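Local structure of L-threonine-O-3-phosphate decarboxylase (Porphyromonas gingivalis, 3FKD) at residues V18-T23 with A326-F331; A86-R91 with M108-V113; M302-A307 with V318-Q323. The protein probably binds pyridoxal 5'-phosphate and, as an L-threonine-O-3-phosphate decarboxylase, would act as a lyase. All coordinates share one frame; numbering follows the deposited sequence.

Overall arrangement
Contacts 1 and 3 lie together, their centres about 7 Å apart, in the five-stranded sheet that holds strands 18-19, 302-306 and 317-321. Contact 1 packs the edge strand and its following loop against helix 325-339 through rings and aliphatic carbon; contact 3 is backbone pairing inside the sheet, with two arginines on one face and I304, V318 and I320 meeting apart from them. Both are largely buried. Contact 2 sits on the other side of the chain's centre, its centre about 38 Å from that of contact 1, at the edge of the seven-stranded sheet. It is more exposed, relies on salt bridges, and reaches the second subunit.

Contact 1: residues V18-T23 with A326-F331; sequences VNFSTT and AQNQLF
F20 and F331 carry this contact between the edge of a five-stranded sheet and helix 325-339, an alpha/beta layer of the kind found in the small domain of fold-type I pyridoxal-phosphate enzymes. CD1 of F331 stands over the middle of one F20 face, 3.6 Å above its plane. The two rings are inclined at 48° with centroids 4.7 Å apart, an oblique pairing. With CG of F331 turned anti to its backbone N (chi1 166°), the ring runs back past F20 in the opposite sense, and CB of F331 comes within 3.7 Å of F20 CZ.

The rim of F20 is met differently. Near its plane lie the oxygens of the helix: Q327 O is 3.7 Å from F20 CZ, and N328 OD1 is 3.8 Å from F20 CE1. Two residues earlier, V18 adds an aliphatic touch, CG1 lying 3.5 Å from Q327 CG. The bent Q327 chain leads its amide back to the residue just before the helix, R324, whose N donates to OE1.

Second-shell residues flank both rings. F331 also makes an edge-to-face pair with F260 of helix 250-266, while F20 touches M302 and I320 of the neighbouring strands. Backbone bonds from F20 to L303 and to T321 tie its main chain into the sheet. An Asx turn overlaps this end of the segment: N19 OD1 accepts from S21 N at 2.9 Å and from S21 OG at 2.8 Å. The hydroxyl arrives in the carbonyl plane on a lone pair, whereas S21 N is tilted 34° from that plane.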
ATOM      1  N   VAL A  18      11.022 -19.563 -17.930  1.00 37.28           N
ATOM      2  CA  VAL A  18      11.297 -20.165 -16.623  1.00 33.81           C
ATOM      3  C   VAL A  18      12.062 -19.194 -15.719  1.00 32.07           C
ATOM      4  O   VAL A  18      13.132 -18.681 -16.111  1.00 32.19           O
ATOM      5  CB  VAL A  18      12.105 -21.460 -16.789  1.00 31.76           C
ATOM      6  CG1 VAL A  18      12.371 -22.142 -15.419  1.00 29.09           C
ATOM      7  CG2 VAL A  18      11.378 -22.396 -17.762  1.00 32.95           C
ATOM      8  N   ASN A  19      11.521 -18.935 -14.528  1.00 27.28           N
ATOM      9  CA  ASN A  19      12.036 -17.855 -13.702  1.00 25.54           C
ATOM     10  C   ASN A  19      12.933 -18.315 -12.566  1.00 25.62           C
ATOM     11  O   ASN A  19      12.487 -19.033 -11.683  1.00 24.12           O
ATOM     12  CB  ASN A  19      10.901 -17.015 -13.150  1.00 24.91           C
ATOM     13  CG  ASN A  19      11.361 -15.637 -12.742  1.00 24.92           C
ATOM     14  OD1 ASN A  19      12.553 -15.365 -12.656  1.00 24.74           O
ATOM     15  ND2 ASN A  19      10.420 -14.760 -12.498  1.00 23.53           N
ATOM     16  N   PHE A  20      14.201 -17.890 -12.614  1.00 24.92           N
ATOM     17  CA  PHE A  20      15.233 -18.265 -11.642  1.00 23.62           C
ATOM     18  C   PHE A  20      15.582 -17.012 -10.803  1.00 22.77           C
ATOM     19  O   PHE A  20      16.384 -17.063  -9.878  1.00 22.85           O
ATOM     20  CB  PHE A  20      16.516 -18.837 -12.342  1.00 25.55           C
ATOM     21  CG  PHE A  20      16.321 -20.174 -13.037  1.00 24.81           C
ATOM     22  CD1 PHE A  20      16.623 -21.365 -12.388  1.00 25.15           C
ATOM     23  CD2 PHE A  20      15.850 -20.235 -14.330  1.00 24.72           C
ATOM     24  CE1 PHE A  20      16.412 -22.599 -13.004  1.00 25.69           C
ATOM     25  CE2 PHE A  20      15.657 -21.455 -14.943  1.00 26.91           C
ATOM     26  CZ  PHE A  20      15.924 -22.640 -14.277  1.00 25.59           C
ATOM     27  N   SER A  21      14.952 -15.887 -11.112  1.00 23.52           N
ATOM     28  CA  SER A  21      15.327 -14.594 -10.527  1.00 22.67           C
ATOM     29  C   SER A  21      14.543 -14.129  -9.276  1.00 22.63           C
ATOM     30  O   SER A  21      14.855 -13.081  -8.723  1.00 22.20           O
ATOM     31  CB  SER A  21      15.187 -13.530 -11.591  1.00 22.40           C
ATOM     32  OG  SER A  21      13.844 -13.103 -11.655  1.00 22.90           O
ATOM     33  N   THR A  22      13.525 -14.876  -8.848  1.00 19.78           N
ATOM     34  CA  THR A  22      12.733 -14.471  -7.710  1.00 19.44           C
ATOM     35  C   THR A  22      12.960 -15.350  -6.483  1.00 18.78           C
ATOM     36  O   THR A  22      13.226 -16.523  -6.601  1.00 19.70           O
ATOM     37  CB  THR A  22      11.178 -14.293  -8.055  1.00 21.13           C
ATOM     38  OG1 THR A  22      10.469 -15.535  -7.940  1.00 21.08           O
ATOM     39  CG2 THR A  22      10.970 -13.695  -9.463  1.00 21.58           C
ATOM     40  N   THR A  23      12.888 -14.757  -5.302  1.00 17.97           N
ATOM     41  CA  THR A  23      12.961 -15.518  -4.084  1.00 18.51           C
ATOM     42  C   THR A  23      11.556 -15.829  -3.609  1.00 20.01           C
ATOM     43  O   THR A  23      11.329 -16.001  -2.432  1.00 20.72           O
ATOM     44  CB  THR A  23      13.731 -14.776  -2.982  1.00 20.23           C
ATOM     45  OG1 THR A  23      13.127 -13.504  -2.740  1.00 19.61           O
ATOM     46  CG2 THR A  23      15.214 -14.583  -3.387  1.00 20.54           C
ATOM     47  N   ALA A 326      14.042 -31.045 -13.834  1.00 29.38           N
ATOM     48  CA  ALA A 326      14.122 -30.872 -15.276  1.00 31.16           C
ATOM     49  C   ALA A 326      14.500 -29.430 -15.709  1.00 32.84           C
ATOM     50  O   ALA A 326      15.248 -29.257 -16.642  1.00 37.63           O
ATOM     51  CB  ALA A 326      12.843 -31.341 -15.967  1.00 27.43           C
ATOM     52  N   GLN A 327      13.988 -28.397 -15.054  1.00 32.45           N
ATOM     53  CA  GLN A 327      14.335 -27.028 -15.458  1.00 32.48           C
ATOM     54  C   GLN A 327      15.758 -26.740 -15.040  1.00 32.97           C
ATOM     55  O   GLN A 327      16.467 -26.026 -15.718  1.00 34.08           O
ATOM     56  CB  GLN A 327      13.402 -26.000 -14.790  1.00 33.10           C
ATOM     57  CG  GLN A 327      12.162 -25.583 -15.618  1.00 33.15           C
ATOM     58  CD  GLN A 327      10.880 -25.470 -14.803  1.00 28.62           C
ATOM     59  OE1 GLN A 327      10.883 -25.459 -13.569  1.00 28.71           O
ATOM     60  NE2 GLN A 327       9.777 -25.429 -15.503  1.00 26.65           N
ATOM     61  N   ASN A 328      16.147 -27.278 -13.885  1.00 34.08           N
ATOM     62  CA  ASN A 328      17.478 -27.075 -13.341  1.00 33.02           C
ATOM     63  C   ASN A 328      18.475 -27.736 -14.279  1.00 34.48           C
ATOM     64  O   ASN A 328      19.490 -27.156 -14.640  1.00 33.12           O
ATOM     65  CB  ASN A 328      17.610 -27.660 -11.921  1.00 30.29           C
ATOM     66  CG  ASN A 328      16.686 -26.997 -10.916  1.00 29.68           C
ATOM     67  OD1 ASN A 328      16.186 -25.899 -11.145  1.00 28.11           O
ATOM     68  ND2 ASN A 328      16.459 -27.672  -9.785  1.00 29.55           N
ATOM     69  N   GLN A 329      18.153 -28.956 -14.689  1.00 36.30           N
ATOM     70  CA  GLN A 329      19.025 -29.700 -15.582  1.00 39.34           C
ATOM     71  C   GLN A 329      19.245 -28.854 -16.843  1.00 39.84           C
ATOM     72  O   GLN A 329      20.373 -28.580 -17.258  1.00 41.59           O
ATOM     73  CB  GLN A 329      18.411 -31.072 -15.899  1.00 38.97           C
ATOM     74  CG  GLN A 329      19.352 -32.064 -16.602  1.00 51.72           C
ATOM     75  CD  GLN A 329      20.481 -32.613 -15.696  1.00 59.64           C
ATOM     76  OE1 GLN A 329      20.858 -31.980 -14.691  1.00 59.55           O
ATOM     77  NE2 GLN A 329      21.025 -33.797 -16.057  1.00 55.00           N
ATOM     78  N   LEU A 330      18.148 -28.392 -17.412  1.00 37.87           N
ATOM     79  CA  LEU A 330      18.181 -27.616 -18.632  1.00 40.21           C
ATOM     80  C   LEU A 330      18.821 -26.217 -18.466  1.00 42.68           C
ATOM     81  O   LEU A 330      19.226 -25.583 -19.450  1.00 45.43           O
ATOM     82  CB  LEU A 330      16.764 -27.497 -19.140  1.00 39.49           C
ATOM     83  CG  LEU A 330      16.546 -26.686 -20.399  1.00 46.06           C
ATOM     84  CD1 LEU A 330      17.632 -27.009 -21.416  1.00 46.57           C
ATOM     85  CD2 LEU A 330      15.130 -26.993 -20.919  1.00 47.98           C
ATOM     86  N   PHE A 331      18.926 -25.740 -17.231  1.00 36.95           N
ATOM     87  CA  PHE A 331      19.609 -24.485 -16.977  1.00 37.47           C
ATOM     88  C   PHE A 331      21.121 -24.704 -16.955  1.00 37.81           C
ATOM     89  O   PHE A 331      21.896 -23.826 -17.313  1.00 36.86           O
ATOM     90  CB  PHE A 331      19.107 -23.876 -15.664  1.00 35.83           C
ATOM     91  CG  PHE A 331      19.963 -22.772 -15.136  1.00 32.46           C
ATOM     92  CD1 PHE A 331      19.490 -21.480 -15.094  1.00 31.57           C
ATOM     93  CD2 PHE A 331      21.235 -23.029 -14.660  1.00 33.92           C
ATOM     94  CE1 PHE A 331      20.283 -20.453 -14.585  1.00 31.77           C
ATOM     95  CE2 PHE A 331      22.038 -22.017 -14.167  1.00 31.02           C
ATOM     96  CZ  PHE A 331      21.565 -20.735 -14.125  1.00 32.43           C
TER

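Contact 2: residues A86-R91 with M108-V113; sequences AFRGSR and MYEHEV
R88 and E110 form the shorter of two salt bridges across this contact. The side chains run side by side, pointing the same way, with R88 extended from CG to NE. R88 NH2 reaches the syn side of E110 OE1 at 2.9 Å, and NE adds a weak bond to the same oxygen at 3.2 Å. Both donors go to OE1, and the guanidinium and carboxylate planes are 51° apart, so this is not a flat two-oxygen pairing. R91 and E112 repeat the plan more loosely: NE and NH2 of R91 both approach E112 OE1, the nearer, NE, at 3.3 Å, and both bonds are weak.

Between these exposed pairs the backbone is joined by E112 N to S90 O, 3.0 Å long and in the carbonyl plane. H111 CA brings a CA-H...O contact to the same S90 O. S90 N stands over the centre of one H111 face, and S90 CB is 3.5 Å from H111 NE2. A type I turn from F87 to S90 holds the S90 backbone there: S90 N and OG both donate to F87 O, from the same face of its plane, OG at 2.9 Å.

Farther out, Y109 OH bonds to Q85 of the second subunit, and F222 of that subunit packs against the Y109 side chain. On the other segment, the F87 ring meets F132 edge-to-face. E110, with positive phi, is the C-prime residue of a Schellman motif ending helix 100-108. The parallel R91-E112 bridge then pairs strand 91-96 with strand 112-117, completing the beta-alpha-beta crossover at the edge of the large sheet.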
ATOM      1  N   ALA A  86       9.159   5.632  12.204  1.00 23.40           N
ATOM      2  CA  ALA A  86       8.922   5.781  13.639  1.00 25.05           C
ATOM      3  C   ALA A  86      10.214   6.125  14.425  1.00 29.17           C
ATOM      4  O   ALA A  86      10.140   6.583  15.565  1.00 28.85           O
ATOM      5  CB  ALA A  86       8.266   4.535  14.208  1.00 25.52           C
ATOM      6  N   PHE A  87      11.388   5.878  13.826  1.00 28.52           N
ATOM      7  CA  PHE A  87      12.658   6.065  14.523  1.00 28.13           C
ATOM      8  C   PHE A  87      13.689   6.871  13.717  1.00 29.58           C
ATOM      9  O   PHE A  87      14.893   6.556  13.739  1.00 30.47           O
ATOM     10  CB  PHE A  87      13.206   4.704  15.000  1.00 28.50           C
ATOM     11  CG  PHE A  87      12.316   4.035  16.008  1.00 28.23           C
ATOM     12  CD1 PHE A  87      11.235   3.290  15.603  1.00 25.14           C
ATOM     13  CD2 PHE A  87      12.519   4.224  17.365  1.00 29.57           C
ATOM     14  CE1 PHE A  87      10.396   2.725  16.523  1.00 26.90           C
ATOM     15  CE2 PHE A  87      11.667   3.659  18.291  1.00 29.05           C
ATOM     16  CZ  PHE A  87      10.613   2.901  17.869  1.00 27.98           C
ATOM     17  N   ARG A  88      13.193   7.914  13.035  1.00 27.65           N
ATOM     18  CA  ARG A  88      13.980   8.831  12.200  1.00 30.54           C
ATOM     19  C   ARG A  88      15.342   9.236  12.761  1.00 31.90           C
ATOM     20  O   ARG A  88      16.319   9.385  12.022  1.00 34.08           O
ATOM     21  CB  ARG A  88      13.197  10.111  11.904  1.00 30.85           C
ATOM     22  CG  ARG A  88      14.063  11.264  11.431  1.00 33.00           C
ATOM     23  CD  ARG A  88      13.226  12.210  10.605  1.00 40.68           C
ATOM     24  NE  ARG A  88      13.982  13.209   9.842  1.00 45.03           N
ATOM     25  CZ  ARG A  88      13.456  14.370   9.418  1.00 50.73           C
ATOM     26  NH1 ARG A  88      12.191  14.668   9.704  1.00 44.81           N
ATOM     27  NH2 ARG A  88      14.178  15.250   8.725  1.00 46.11           N
ATOM     28  N   GLY A  89      15.438   9.437  14.057  1.00 28.02           N
ATOM     29  CA  GLY A  89      16.765   9.716  14.574  1.00 36.82           C
ATOM     30  C   GLY A  89      17.855   8.638  14.437  1.00 34.49           C
ATOM     31  O   GLY A  89      19.049   8.946  14.520  1.00 36.53           O
ATOM     32  N   SER A  90      17.457   7.397  14.195  1.00 30.29           N
ATOM     33  CA  SER A  90      18.237   6.270  14.687  1.00 33.29           C
ATOM     34  C   SER A  90      19.526   5.888  13.937  1.00 33.41           C
ATOM     35  O   SER A  90      19.771   6.317  12.806  1.00 31.43           O
ATOM     36  CB  SER A  90      17.323   5.056  14.935  1.00 31.92           C
ATOM     37  OG  SER A  90      16.314   5.371  15.908  1.00 31.94           O
ATOM     38  N   ARG A  91      20.362   5.116  14.630  1.00 35.37           N
ATOM     39  CA  ARG A  91      21.564   4.520  14.058  1.00 34.94           C
ATOM     40  C   ARG A  91      21.303   3.048  13.800  1.00 31.64           C
ATOM     41  O   ARG A  91      20.901   2.301  14.693  1.00 30.36           O
ATOM     42  CB  ARG A  91      22.763   4.729  14.986  1.00 37.18           C
ATOM     43  CG  ARG A  91      23.037   6.220  15.185  1.00 41.18           C
ATOM     44  CD  ARG A  91      24.094   6.558  16.212  1.00 46.83           C
ATOM     45  NE  ARG A  91      24.248   8.015  16.224  1.00 59.29           N
ATOM     46  CZ  ARG A  91      24.957   8.716  17.111  1.00 61.64           C
ATOM     47  NH1 ARG A  91      25.614   8.094  18.094  1.00 63.44           N
ATOM     48  NH2 ARG A  91      25.011  10.040  17.001  1.00 53.90           N
HETATM   49  N   MSE A 108      15.825   7.027   3.708  1.00 26.36           N
HETATM   50  CA  MSE A 108      14.714   7.936   3.541  1.00 26.02           C
HETATM   51  C   MSE A 108      14.439   8.614   4.855  1.00 27.07           C
HETATM   52  O   MSE A 108      14.155   9.809   4.891  1.00 28.26           O
HETATM   53  CB  MSE A 108      13.477   7.221   3.021  1.00 25.70           C
HETATM   54  CG  MSE A 108      12.215   8.053   3.061  1.00 26.92           C
HETATM   55 SE   MSE A 108      10.735   7.043   2.292  1.00 44.33          SE
HETATM   56  CE  MSE A 108       9.245   8.055   3.032  1.00 29.87           C
ATOM     57  N   TYR A 109      14.560   7.876   5.952  1.00 26.87           N
ATOM     58  CA  TYR A 109      14.292   8.496   7.246  1.00 28.15           C
ATOM     59  C   TYR A 109      15.553   8.949   8.009  1.00 29.07           C
ATOM     60  O   TYR A 109      15.531   9.146   9.223  1.00 29.02           O
ATOM     61  CB  TYR A 109      13.302   7.658   8.061  1.00 25.24           C
ATOM     62  CG  TYR A 109      11.975   7.631   7.348  1.00 26.09           C
ATOM     63  CD1 TYR A 109      11.643   6.583   6.493  1.00 26.10           C
ATOM     64  CD2 TYR A 109      11.080   8.684   7.463  1.00 25.92           C
ATOM     65  CE1 TYR A 109      10.461   6.572   5.807  1.00 25.24           C
ATOM     66  CE2 TYR A 109       9.871   8.685   6.778  1.00 28.00           C
ATOM     67  CZ  TYR A 109       9.565   7.616   5.952  1.00 26.73           C
ATOM     68  OH  TYR A 109       8.380   7.592   5.270  1.00 23.54           O
ATOM     69  N   GLU A 110      16.623   9.162   7.247  1.00 28.67           N
ATOM     70  CA  GLU A 110      17.892   9.720   7.741  1.00 31.32           C
ATOM     71  C   GLU A 110      18.464   9.053   9.007  1.00 30.05           C
ATOM     72  O   GLU A 110      18.831   9.721   9.972  1.00 29.24           O
ATOM     73  CB  GLU A 110      17.785  11.244   7.892  1.00 31.57           C
ATOM     74  CG  GLU A 110      17.716  11.996   6.557  1.00 36.01           C
ATOM     75  CD  GLU A 110      16.901  13.316   6.633  1.00 46.55           C
ATOM     76  OE1 GLU A 110      16.417  13.680   7.746  1.00 44.47           O
ATOM     77  OE2 GLU A 110      16.746  13.983   5.571  1.00 46.13           O
ATOM     78  N   HIS A 111      18.488   7.719   8.978  1.00 29.72           N
ATOM     79  CA  HIS A 111      19.237   6.887   9.905  1.00 29.43           C
ATOM     80  C   HIS A 111      20.721   7.042   9.560  1.00 28.18           C
ATOM     81  O   HIS A 111      21.072   7.213   8.394  1.00 29.36           O
ATOM     82  CB  HIS A 111      18.830   5.405   9.716  1.00 28.06           C
ATOM     83  CG  HIS A 111      17.600   4.986  10.477  1.00 29.82           C
ATOM     84  ND1 HIS A 111      16.354   5.557  10.278  1.00 28.91           N
ATOM     85  CD2 HIS A 111      17.423   4.031  11.425  1.00 27.83           C
ATOM     86  CE1 HIS A 111      15.473   4.981  11.077  1.00 25.98           C
ATOM     87  NE2 HIS A 111      16.096   4.056  11.782  1.00 27.52           N
ATOM     88  N   GLU A 112      21.597   6.983  10.551  1.00 30.28           N
ATOM     89  CA  GLU A 112      23.021   6.803  10.257  1.00 30.40           C
ATOM     90  C   GLU A 112      23.291   5.315  10.078  1.00 30.80           C
ATOM     91  O   GLU A 112      23.123   4.537  11.008  1.00 33.42           O
ATOM     92  CB  GLU A 112      23.904   7.388  11.351  1.00 33.76           C
ATOM     93  CG  GLU A 112      23.611   8.865  11.657  1.00 40.79           C
ATOM     94  CD  GLU A 112      24.558   9.481  12.678  1.00 48.05           C
ATOM     95  OE1 GLU A 112      24.056  10.102  13.657  1.00 46.10           O
ATOM     96  OE2 GLU A 112      25.797   9.345  12.489  1.00 43.29           O
ATOM     97  N   VAL A 113      23.694   4.928   8.874  1.00 28.73           N
ATOM     98  CA  VAL A 113      23.801   3.529   8.504  1.00 30.61           C
ATOM     99  C   VAL A 113      25.233   2.918   8.490  1.00 31.62           C
ATOM    100  O   VAL A 113      26.086   3.302   7.694  1.00 31.67           O
ATOM    101  CB  VAL A 113      23.043   3.255   7.160  1.00 28.64           C
ATOM    102  CG1 VAL A 113      23.131   1.784   6.778  1.00 31.41           C
ATOM    103  CG2 VAL A 113      21.586   3.631   7.301  1.00 27.02           C
TER

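Contact 3: residues M302-A307 with V318-Q323; sequences MLIRDA and VRITTQ
R305 and R319 face each other as an antiparallel hydrogen-bonded pair, and the two backbone bonds of the pair are unequal. R319 N donates to R305 O at 2.8 Å, in the carbonyl plane, with an N-H...O angle of 157°; the return bond, R305 N to R319 O, is weak at 3.4 Å.

The apolar part of the contact is built from I304, V318 and I320. I304 CD1 meets V318 CG1 at 3.8 Å, the CG1 branch of I304 being placed between the backbone N and carbonyl carbon (chi1 71°), while I304 CG2 turns to CD1 of I320. A307 CB closes the end of the pairing against the V318 and R319 backbone. K293 and A289 of helix 289-298 touch I304 and V318 respectively, and F331 of helix 325-339 touches I320.

The two strands, 302-306 and 317-321, make a beta hairpin within the five-stranded sheet, the first strand being interrupted near I304. D306 and V318 form the next, non-hydrogen-bonded pair.

On the face that R305 and R319 share, packing is also close: the R305 chain bends at chi2 (73°) and again at chi3, and its CG lies 3.6 Å above one face of the R319 guanidinium, offset toward the rim. The loose side is at the polar ends, where R305 is partly exposed. R305 NE is 3.8 Å from R319 NH2, a closeness of like charges probably eased by nearby oxygens: R305 NH1 bonds D306 O at 2.8 Å and also N309 OD1, while R319 NH2 donates to S21 O and NH1 weakly to N140 OD1. A water links the pair through long bonds: R319 NH1 donates to it at 3.3 Å, in the guanidinium plane, and R305 NH2 only weakly.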
HETATM    1  N   MSE A 302      15.251 -18.144 -20.119  1.00 30.78           N
HETATM    2  CA  MSE A 302      15.363 -18.290 -18.685  1.00 29.34           C
HETATM    3  C   MSE A 302      15.727 -16.975 -18.040  1.00 28.72           C
HETATM    4  O   MSE A 302      16.692 -16.322 -18.443  1.00 30.32           O
HETATM    5  CB  MSE A 302      16.422 -19.324 -18.349  1.00 29.68           C
HETATM    6  CG  MSE A 302      15.928 -20.734 -18.490  1.00 32.48           C
HETATM    7 SE   MSE A 302      17.366 -22.058 -18.438  1.00 54.48          SE
HETATM    8  CE  MSE A 302      17.313 -22.672 -20.308  1.00 39.27           C
ATOM      9  N   LEU A 303      14.983 -16.602 -17.010  1.00 25.96           N
ATOM     10  CA  LEU A 303      15.318 -15.389 -16.291  1.00 26.42           C
ATOM     11  C   LEU A 303      16.155 -15.632 -15.038  1.00 24.70           C
ATOM     12  O   LEU A 303      15.885 -16.525 -14.268  1.00 23.44           O
ATOM     13  CB  LEU A 303      14.071 -14.518 -15.988  1.00 25.37           C
ATOM     14  CG  LEU A 303      14.417 -13.088 -15.526  1.00 27.93           C
ATOM     15  CD1 LEU A 303      15.070 -12.297 -16.646  1.00 29.98           C
ATOM     16  CD2 LEU A 303      13.203 -12.314 -15.025  1.00 30.30           C
ATOM     17  N   ILE A 304      17.175 -14.801 -14.848  1.00 25.73           N
ATOM     18  CA  ILE A 304      18.032 -14.863 -13.668  1.00 25.20           C
ATOM     19  C   ILE A 304      18.103 -13.471 -13.055  1.00 24.84           C
ATOM     20  O   ILE A 304      17.853 -12.497 -13.744  1.00 27.06           O
ATOM     21  CB  ILE A 304      19.462 -15.345 -14.026  1.00 22.75           C
ATOM     22  CG1 ILE A 304      20.220 -14.274 -14.799  1.00 26.23           C
ATOM     23  CG2 ILE A 304      19.383 -16.542 -14.881  1.00 24.17           C
ATOM     24  CD1 ILE A 304      21.608 -14.621 -15.066  1.00 29.50           C
ATOM     25  N   ARG A 305      18.446 -13.384 -11.770  1.00 23.35           N
ATOM     26  CA  ARG A 305      18.706 -12.111 -11.109  1.00 22.98           C
ATOM     27  C   ARG A 305      20.181 -11.639 -11.165  1.00 22.08           C
ATOM     28  O   ARG A 305      21.048 -12.148 -10.462  1.00 20.37           O
ATOM     29  CB  ARG A 305      18.213 -12.182  -9.658  1.00 23.47           C
ATOM     30  CG  ARG A 305      18.543 -10.990  -8.788  1.00 23.20           C
ATOM     31  CD  ARG A 305      17.711  -9.750  -9.103  1.00 24.52           C
ATOM     32  NE  ARG A 305      17.377  -8.984  -7.882  1.00 25.64           N
ATOM     33  CZ  ARG A 305      18.103  -7.962  -7.440  1.00 26.39           C
ATOM     34  NH1 ARG A 305      19.181  -7.570  -8.114  1.00 26.54           N
ATOM     35  NH2 ARG A 305      17.762  -7.330  -6.333  1.00 25.21           N
ATOM     36  N   ASP A 306      20.446 -10.643 -11.996  1.00 22.32           N
ATOM     37  CA  ASP A 306      21.692  -9.895 -11.869  1.00 23.64           C
ATOM     38  C   ASP A 306      21.808  -9.336 -10.441  1.00 24.65           C
ATOM     39  O   ASP A 306      21.038  -8.444 -10.024  1.00 25.19           O
ATOM     40  CB  ASP A 306      21.737  -8.763 -12.892  1.00 24.51           C
ATOM     41  CG  ASP A 306      23.066  -8.015 -12.903  1.00 26.19           C
ATOM     42  OD1 ASP A 306      23.754  -7.918 -11.852  1.00 25.32           O
ATOM     43  OD2 ASP A 306      23.425  -7.521 -13.993  1.00 27.69           O
ATOM     44  N   ALA A 307      22.746  -9.880  -9.682  1.00 22.78           N
ATOM     45  CA  ALA A 307      22.961  -9.455  -8.308  1.00 24.57           C
ATOM     46  C   ALA A 307      23.939  -8.248  -8.139  1.00 24.76           C
ATOM     47  O   ALA A 307      24.252  -7.853  -7.015  1.00 25.51           O
ATOM     48  CB  ALA A 307      23.421 -10.640  -7.476  1.00 23.88           C
ATOM     49  N   VAL A 318      25.339 -13.410  -9.755  1.00 26.42           N
ATOM     50  CA  VAL A 318      23.905 -13.579  -9.977  1.00 24.70           C
ATOM     51  C   VAL A 318      23.261 -14.318  -8.806  1.00 23.54           C
ATOM     52  O   VAL A 318      23.899 -15.134  -8.149  1.00 24.15           O
ATOM     53  CB  VAL A 318      23.586 -14.330 -11.299  1.00 25.12           C
ATOM     54  CG1 VAL A 318      24.252 -13.652 -12.464  1.00 27.69           C
ATOM     55  CG2 VAL A 318      24.013 -15.773 -11.218  1.00 24.24           C
ATOM     56  N   ARG A 319      21.999 -14.015  -8.535  1.00 23.36           N
ATOM     57  CA  ARG A 319      21.223 -14.795  -7.580  1.00 23.14           C
ATOM     58  C   ARG A 319      20.373 -15.795  -8.367  1.00 22.84           C
ATOM     59  O   ARG A 319      19.717 -15.411  -9.334  1.00 22.16           O
ATOM     60  CB  ARG A 319      20.317 -13.887  -6.705  1.00 23.28           C
ATOM     61  CG  ARG A 319      19.740 -14.608  -5.461  1.00 21.16           C
ATOM     62  CD  ARG A 319      18.770 -13.796  -4.696  1.00 18.83           C
ATOM     63  NE  ARG A 319      17.689 -13.419  -5.576  1.00 21.87           N
ATOM     64  CZ  ARG A 319      16.938 -12.334  -5.440  1.00 20.15           C
ATOM     65  NH1 ARG A 319      17.125 -11.490  -4.418  1.00 19.06           N
ATOM     66  NH2 ARG A 319      15.988 -12.114  -6.325  1.00 20.42           N
ATOM     67  N   ILE A 320      20.396 -17.062  -7.949  1.00 21.16           N
ATOM     68  CA  ILE A 320      19.603 -18.117  -8.576  1.00 21.36           C
ATOM     69  C   ILE A 320      18.713 -18.892  -7.578  1.00 22.65           C
ATOM     70  O   ILE A 320      19.221 -19.398  -6.571  1.00 22.09           O
ATOM     71  CB  ILE A 320      20.498 -19.168  -9.232  1.00 22.91           C
ATOM     72  CG1 ILE A 320      21.610 -18.529 -10.075  1.00 23.36           C
ATOM     73  CG2 ILE A 320      19.660 -20.182 -10.027  1.00 23.48           C
ATOM     74  CD1 ILE A 320      21.291 -18.418 -11.521  1.00 24.56           C
ATOM     75  N   THR A 321      17.402 -18.986  -7.859  1.00 20.15           N
ATOM     76  CA  THR A 321      16.508 -19.856  -7.101  1.00 21.24           C
ATOM     77  C   THR A 321      16.236 -21.188  -7.793  1.00 21.53           C
ATOM     78  O   THR A 321      15.748 -21.225  -8.919  1.00 22.60           O
ATOM     79  CB  THR A 321      15.122 -19.203  -6.850  1.00 21.91           C
ATOM     80  OG1 THR A 321      15.315 -17.875  -6.379  1.00 21.86           O
ATOM     81  CG2 THR A 321      14.292 -20.021  -5.826  1.00 18.53           C
ATOM     82  N   THR A 322      16.515 -22.275  -7.088  1.00 21.48           N
ATOM     83  CA  THR A 322      16.162 -23.628  -7.532  1.00 22.27           C
ATOM     84  C   THR A 322      14.713 -23.757  -8.033  1.00 21.13           C
ATOM     85  O   THR A 322      13.773 -23.550  -7.292  1.00 20.84           O
ATOM     86  CB  THR A 322      16.384 -24.600  -6.381  1.00 23.59           C
ATOM     87  OG1 THR A 322      17.729 -24.460  -5.920  1.00 24.93           O
ATOM     88  CG2 THR A 322      16.027 -26.087  -6.764  1.00 24.18           C
ATOM     89  N   GLN A 323      14.576 -24.102  -9.301  1.00 22.65           N
ATOM     90  CA  GLN A 323      13.299 -24.374  -9.937  1.00 24.28           C
ATOM     91  C   GLN A 323      13.079 -25.897  -9.972  1.00 26.55           C
ATOM     92  O   GLN A 323      13.582 -26.601  -9.113  1.00 26.43           O
ATOM     93  CB  GLN A 323      13.270 -23.725 -11.318  1.00 23.66           C
ATOM     94  CG  GLN A 323      13.389 -22.174 -11.266  1.00 24.39           C
ATOM     95  CD  GLN A 323      12.372 -21.522 -10.255  1.00 24.27           C
ATOM     96  OE1 GLN A 323      11.166 -21.729 -10.360  1.00 22.47           O
ATOM     97  NE2 GLN A 323      12.885 -20.795  -9.269  1.00 20.45           N
TER
HETATM   98  O   HOH W   1      15.711  -8.577  -3.957  1.00 18.44           O